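Local coordinates for Lmo0181 protein (Listeria monocytogenes serovar 1/2a, PDB 5F7V), which binds cycloalternan as the substrate-binding lipoprotein of an ABC transporter and probably delivers this cyclic alpha-glucan for uptake, at residues W319-T324 with E328-Y333; L29-K34 with N307-K312. All blocks are in the same frame, centred on the assembly; numbering follows the deposited sequence.

Contact 1: residues W319-T324 with E328-Y333; sequences WELPAT and EILQPY. With GLC (alpha-D-glucopyranose), chain B.
L321 sets its CD2 methyl over the centre of the Y333 ring. CD2 lies 3.7 Å from the centroid of that ring and only 4° off its normal, a well-centred CH-pi contact. All six ring carbons of Y333 are therefore almost equally far from the methyl. The two side chains cross at about a right angle. The same CD2 of L321 also touches L330 CD2 at 4.1 Å, so one methyl serves two residues of the helix. P322 extends the apolar patch: its CG lies 4.3 Å from I329 CG2. The ring of Y333 also comes near the backbone of E320, with CE2 3.8 Å from E320 O. In Y333, CG is anti to the backbone N (chi1 -171°), which carries the ring to the L321 methyl. Further out, V345 and F346 of helix 343-347 touch both L321 and Y333, and R342 makes a cation-pi contact with the tyrosine. L321 is also tied by backbone bonding to F127 of strand 119-135. The CB of E320 leaves the backbone away from the helix, and the extended chain beyond CG carries the carboxylate to the sugar. Its OE2 accepts a hydrogen bond of 2.6 Å from GLC O2, and S126 OG bonds to OE1. Both carboxylate oxygens are thus engaged. Neighbouring residues serve two roles: L321 and P322 pack on helix 327-335, and E320 lines the glycan pocket of a periplasmic-binding-protein fold.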
loop_
_atom_site.group_PDB
_atom_site.type_symbol
_atom_site.label_atom_id
_atom_site.label_comp_id
_atom_site.label_asym_id
_atom_site.label_seq_id
_atom_site.Cartn_x
_atom_site.Cartn_y
_atom_site.Cartn_z
ATOM N N TRP A 319 13.258 -1.088 0.416
ATOM C CA TRP A 319 12.244 -0.029 0.494
ATOM C C TRP A 319 11.263 -0.156 -0.652
ATOM O O TRP A 319 11.353 0.519 -1.660
ATOM C CB TRP A 319 12.922 1.329 0.592
ATOM C CG TRP A 319 11.952 2.463 0.659
ATOM C CD1 TRP A 319 10.640 2.425 1.044
ATOM C CD2 TRP A 319 12.231 3.813 0.287
ATOM N NE1 TRP A 319 10.113 3.681 0.947
ATOM C CE2 TRP A 319 11.056 4.556 0.474
ATOM C CE3 TRP A 319 13.371 4.471 -0.188
ATOM C CZ2 TRP A 319 10.993 5.922 0.173
ATOM C CZ3 TRP A 319 13.291 5.830 -0.459
ATOM C CH2 TRP A 319 12.113 6.537 -0.278
ATOM N N GLU A 320 10.326 -1.083 -0.493
ATOM C CA GLU A 320 9.385 -1.452 -1.567
ATOM C C GLU A 320 10.215 -1.929 -2.757
ATOM O O GLU A 320 11.269 -2.521 -2.547
ATOM C CB GLU A 320 8.398 -0.345 -1.893
ATOM C CG GLU A 320 7.590 0.053 -0.651
ATOM C CD GLU A 320 6.420 0.959 -0.921
ATOM O OE1 GLU A 320 6.226 1.409 -2.099
ATOM O OE2 GLU A 320 5.726 1.233 0.084
ATOM N N LEU A 321 9.768 -1.729 -3.989
ATOM C CA LEU A 321 10.487 -2.099 -5.204
ATOM C C LEU A 321 10.618 -0.869 -6.063
ATOM O O LEU A 321 9.703 -0.075 -6.146
ATOM C CB LEU A 321 9.736 -3.227 -5.940
ATOM C CG LEU A 321 9.683 -4.587 -5.233
ATOM C CD1 LEU A 321 8.712 -5.495 -5.968
ATOM C CD2 LEU A 321 11.051 -5.212 -5.137
ATOM N N PRO A 322 11.761 -0.712 -6.730
ATOM C CA PRO A 322 11.935 0.366 -7.700
ATOM C C PRO A 322 11.083 0.135 -8.934
ATOM O O PRO A 322 10.651 -0.965 -9.224
ATOM C CB PRO A 322 13.420 0.302 -8.010
ATOM C CG PRO A 322 13.713 -1.163 -7.904
ATOM C CD PRO A 322 12.873 -1.680 -6.779
ATOM N N ALA A 323 10.812 1.222 -9.629
ATOM C CA ALA A 323 10.092 1.114 -10.876
ATOM C C ALA A 323 10.812 0.356 -11.977
ATOM O O ALA A 323 10.175 -0.268 -12.812
ATOM C CB ALA A 323 9.712 2.477 -11.357
ATOM N N THR A 324 12.138 0.432 -11.998
ATOM C CA THR A 324 12.911 -0.278 -13.022
ATOM C C THR A 324 12.754 -1.795 -12.845
ATOM O O THR A 324 12.800 -2.261 -11.707
ATOM C CB THR A 324 14.383 0.175 -12.988
ATOM O OG1 THR A 324 14.450 1.575 -13.303
ATOM C CG2 THR A 324 15.193 -0.627 -14.020
ATOM N N GLU A 328 19.393 -7.373 -12.963
ATOM C CA GLU A 328 20.596 -7.170 -12.151
ATOM C C GLU A 328 20.283 -6.200 -11.027
ATOM O O GLU A 328 20.798 -6.393 -9.937
ATOM C CB GLU A 328 21.825 -6.716 -12.937
ATOM C CG GLU A 328 22.204 -7.687 -14.045
ATOM C CD GLU A 328 21.397 -7.422 -15.303
ATOM O OE1 GLU A 328 21.537 -6.308 -15.862
ATOM O OE2 GLU A 328 20.610 -8.305 -15.711
ATOM N N ILE A 329 19.461 -5.180 -11.269
ATOM C CA ILE A 329 19.033 -4.296 -10.197
ATOM C C ILE A 329 18.200 -5.037 -9.144
ATOM O O ILE A 329 18.378 -4.793 -7.953
ATOM C CB ILE A 329 18.241 -3.097 -10.772
ATOM C CG1 ILE A 329 19.179 -2.192 -11.580
ATOM C CG2 ILE A 329 17.510 -2.287 -9.694
ATOM C CD1 ILE A 329 20.106 -1.318 -10.761
ATOM N N LEU A 330 17.328 -5.943 -9.562
ATOM C CA LEU A 330 16.470 -6.676 -8.626
ATOM C C LEU A 330 17.115 -7.849 -7.901
ATOM O O LEU A 330 16.642 -8.270 -6.852
ATOM C CB LEU A 330 15.231 -7.236 -9.331
ATOM C CG LEU A 330 14.093 -6.289 -9.710
ATOM C CD1 LEU A 330 13.033 -6.957 -10.575
ATOM C CD2 LEU A 330 13.433 -5.792 -8.432
ATOM N N GLN A 331 18.187 -8.395 -8.463
ATOM C CA GLN A 331 18.773 -9.597 -7.871
ATOM C C GLN A 331 19.125 -9.478 -6.391
ATOM O O GLN A 331 18.809 -10.427 -5.668
ATOM C CB GLN A 331 19.998 -10.046 -8.668
ATOM C CG GLN A 331 20.478 -11.460 -8.333
ATOM C CD GLN A 331 19.391 -12.511 -8.522
ATOM O OE1 GLN A 331 18.712 -12.539 -9.540
ATOM N NE2 GLN A 331 19.206 -13.377 -7.540
ATOM N N PRO A 332 19.747 -8.381 -5.918
ATOM C CA PRO A 332 20.049 -8.323 -4.482
ATOM C C PRO A 332 18.786 -8.413 -3.623
ATOM O O PRO A 332 18.855 -8.929 -2.505
ATOM C CB PRO A 332 20.804 -6.989 -4.329
ATOM C CG PRO A 332 21.398 -6.730 -5.671
ATOM C CD PRO A 332 20.360 -7.240 -6.638
ATOM N N TYR A 333 17.637 -7.943 -4.105
ATOM C CA TYR A 333 16.387 -8.105 -3.354
ATOM C C TYR A 333 15.966 -9.548 -3.229
ATOM O O TYR A 333 15.443 -9.957 -2.193
ATOM C CB TYR A 333 15.280 -7.284 -4.024
ATOM C CG TYR A 333 14.005 -7.184 -3.239
ATOM C CD1 TYR A 333 13.026 -8.167 -3.296
ATOM C CD2 TYR A 333 13.759 -6.100 -2.406
ATOM C CE1 TYR A 333 11.856 -8.061 -2.579
ATOM C CE2 TYR A 333 12.594 -5.986 -1.667
ATOM C CZ TYR A 333 11.641 -6.967 -1.758
ATOM O OH TYR A 333 10.480 -6.885 -1.049
HETATM C C1 GLC B . 2.003 1.701 1.457
HETATM C C2 GLC B . 2.332 2.068 0.028
HETATM C C3 GLC B . 1.258 2.979 -0.539
HETATM C C4 GLC B . -0.125 2.373 -0.333
HETATM C C5 GLC B . -0.349 2.068 1.143
HETATM C C6 GLC B . -1.664 1.346 1.406
HETATM O O2 GLC B . 3.617 2.700 0.000
HETATM O O3 GLC B . 1.508 3.119 -1.935
HETATM O O4 GLC B . -1.091 3.356 -0.717
HETATM O O5 GLC B . 0.690 1.172 1.595
HETATM O O6 GLC B . -1.599 0.985 2.805
#

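Contact 2: residues L29-K34 with N307-K312; sequences LDEMVK and NEEAAK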
loop_
_atom_site.group_PDB
_atom_site.type_symbol
_atom_site.label_atom_id
_atom_site.label_comp_id
_atom_site.label_asym_id
_atom_site.label_seq_id
_atom_site.Cartn_x
_atom_site.Cartn_y
_atom_site.Cartn_z
ATOM N N LEU A 29 16.103 7.477 1.921
ATOM C CA LEU A 29 15.725 8.701 1.228
ATOM C C LEU A 29 16.836 9.736 1.340
ATOM O O LEU A 29 17.127 10.432 0.361
ATOM C CB LEU A 29 14.417 9.271 1.774
ATOM C CG LEU A 29 13.928 10.565 1.093
ATOM C CD1 LEU A 29 13.760 10.507 -0.410
ATOM C CD2 LEU A 29 12.637 10.955 1.797
ATOM N N ASP A 30 17.445 9.855 2.508
ATOM C CA ASP A 30 18.562 10.796 2.667
ATOM C C ASP A 30 19.714 10.491 1.695
ATOM O O ASP A 30 20.282 11.423 1.106
ATOM C CB ASP A 30 19.070 10.846 4.103
ATOM C CG ASP A 30 18.058 11.434 5.110
ATOM O OD1 ASP A 30 17.027 11.967 4.670
ATOM O OD2 ASP A 30 18.288 11.370 6.342
ATOM N N GLU A 31 20.038 9.217 1.509
ATOM C CA GLU A 31 21.073 8.833 0.565
ATOM C C GLU A 31 20.664 9.161 -0.863
ATOM O O GLU A 31 21.488 9.650 -1.616
ATOM C CB GLU A 31 21.382 7.352 0.688
ATOM C CG GLU A 31 22.710 7.020 0.050
ATOM C CD GLU A 31 23.065 5.552 0.142
ATOM O OE1 GLU A 31 22.380 4.788 0.869
ATOM O OE2 GLU A 31 24.064 5.226 -0.546
ATOM N N MET A 32 19.402 8.947 -1.230
ATOM C CA MET A 32 18.944 9.360 -2.551
ATOM C C MET A 32 19.069 10.869 -2.774
ATOM O O MET A 32 19.530 11.289 -3.826
ATOM C CB MET A 32 17.503 8.943 -2.752
ATOM C CG MET A 32 17.343 7.438 -2.831
ATOM S SD MET A 32 15.605 7.049 -3.045
ATOM C CE MET A 32 15.627 5.270 -2.931
ATOM N N VAL A 33 18.702 11.657 -1.771
ATOM C CA VAL A 33 18.826 13.117 -1.882
ATOM C C VAL A 33 20.301 13.515 -2.049
ATOM O O VAL A 33 20.616 14.366 -2.904
ATOM C CB VAL A 33 18.131 13.859 -0.716
ATOM C CG1 VAL A 33 18.459 15.345 -0.665
ATOM C CG2 VAL A 33 16.627 13.601 -0.816
ATOM N N LYS A 34 21.190 12.929 -1.261
ATOM C CA LYS A 34 22.609 13.211 -1.388
ATOM C C LYS A 34 23.116 12.913 -2.801
ATOM O O LYS A 34 23.901 13.667 -3.361
ATOM C CB LYS A 34 23.400 12.395 -0.365
ATOM C CG LYS A 34 24.929 12.442 -0.458
ATOM C CD LYS A 34 25.673 11.505 0.480
ATOM C CE LYS A 34 25.456 10.022 0.163
ATOM N NZ LYS A 34 26.180 9.198 1.137
ATOM N N ASN A 307 16.529 6.796 -11.874
ATOM C CA ASN A 307 17.980 6.793 -11.698
ATOM C C ASN A 307 18.466 5.472 -11.096
ATOM O O ASN A 307 17.901 4.987 -10.124
ATOM C CB ASN A 307 18.357 7.994 -10.831
ATOM C CG ASN A 307 19.837 8.067 -10.614
ATOM O OD1 ASN A 307 20.385 7.375 -9.741
ATOM N ND2 ASN A 307 20.485 8.919 -11.384
ATOM N N GLU A 308 19.523 4.904 -11.664
ATOM C CA GLU A 308 19.997 3.576 -11.237
ATOM C C GLU A 308 20.595 3.584 -9.841
ATOM O O GLU A 308 20.441 2.630 -9.087
ATOM C CB GLU A 308 21.004 3.035 -12.225
ATOM C CG GLU A 308 20.366 2.541 -13.507
ATOM C CD GLU A 308 21.150 1.371 -14.092
ATOM O OE1 GLU A 308 21.656 1.462 -15.220
ATOM O OE2 GLU A 308 21.293 0.335 -13.408
ATOM N N GLU A 309 21.272 4.673 -9.484
ATOM C CA GLU A 309 21.803 4.772 -8.136
ATOM C C GLU A 309 20.649 4.808 -7.136
ATOM O O GLU A 309 20.729 4.176 -6.073
ATOM C CB GLU A 309 22.805 5.943 -8.018
ATOM C CG GLU A 309 23.255 6.373 -6.612
ATOM C CD GLU A 309 24.103 5.365 -5.867
ATOM O OE1 GLU A 309 24.495 4.296 -6.414
ATOM O OE2 GLU A 309 24.395 5.660 -4.671
ATOM N N ALA A 310 19.587 5.556 -7.420
ATOM C CA ALA A 310 18.418 5.559 -6.548
ATOM C C ALA A 310 17.823 4.160 -6.424
ATOM O O ALA A 310 17.476 3.739 -5.337
ATOM C CB ALA A 310 17.383 6.541 -7.022
ATOM N N ALA A 311 17.756 3.427 -7.535
ATOM C CA ALA A 311 17.167 2.085 -7.544
ATOM C C ALA A 311 18.034 1.163 -6.703
ATOM O O ALA A 311 17.496 0.374 -5.956
ATOM C CB ALA A 311 16.986 1.549 -8.956
ATOM N N LYS A 312 19.351 1.295 -6.813
ATOM C CA LYS A 312 20.234 0.440 -6.013
ATOM C C LYS A 312 20.112 0.731 -4.522
ATOM O O LYS A 312 20.167 -0.217 -3.722
ATOM C CB LYS A 312 21.677 0.649 -6.438
ATOM C CG LYS A 312 21.943 0.045 -7.797
ATOM C CD LYS A 312 23.229 0.584 -8.384
ATOM C CE LYS A 312 23.678 -0.231 -9.581
ATOM N NZ LYS A 312 24.821 0.426 -10.265
#
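M32 lies along A310, bringing its CG 4.3 Å from A310 CB. Its terminal methyl goes further and meets the backbone: M32 CE is 3.4 Å from A310 O. The side chain is extended beyond CG, and this full length takes CE to the carbonyl. The small side chain of A310 goes with a close approach of the helices. The CA atoms of M32 and A310 are 5.5 Å apart. This is helix-to-helix packing within the solute-binding fold. It brings helix 27-39, near the start of the chain, against the first turn of helix 308-316, far along the sequence. M304 of helix 294-306, W319 and I313 also touch M32, so the methionine is buried among several elements. At the margin the carboxylates of E31 and E309 come near each other, with OE2 to OE2 at 4.2 Å. Their planes are turned 70° apart. The two like charges would probably disfavour this approach if both are ionised. The start of helix 308-316 is capped by N307. Its OD1 accepts from A310 N at 3.1 Å, with an N-H...O angle of 157°, in the carbonyl plane and on a lone pair. A second bond to the same OD1, from E309 N, is weak. Q39 OE1 makes a weak hydrogen bond to N307 ND2, a further link between the two helices.

The two contacts have centres 12 Å apart and lie on the same side of the chain's centre. They come in series: contact 2 closes with helix 308-316, and strand 321-322 of contact 1 follows. Helix 308-316 sits between helix 27-39 and helix 327-335. P322 CB meets A311 CB at 3.9 Å, and I329 CD1 meets K312 CG at 3.7 Å. W319 makes another junction, with CZ3 3.4 Å from M32 CE. The packing is thus continuous from the early helix 27-39 to the late helix 327-335. It reaches the glycan pocket at E320, while the side chain of M32 stays about 12 Å from a bound glucose unit.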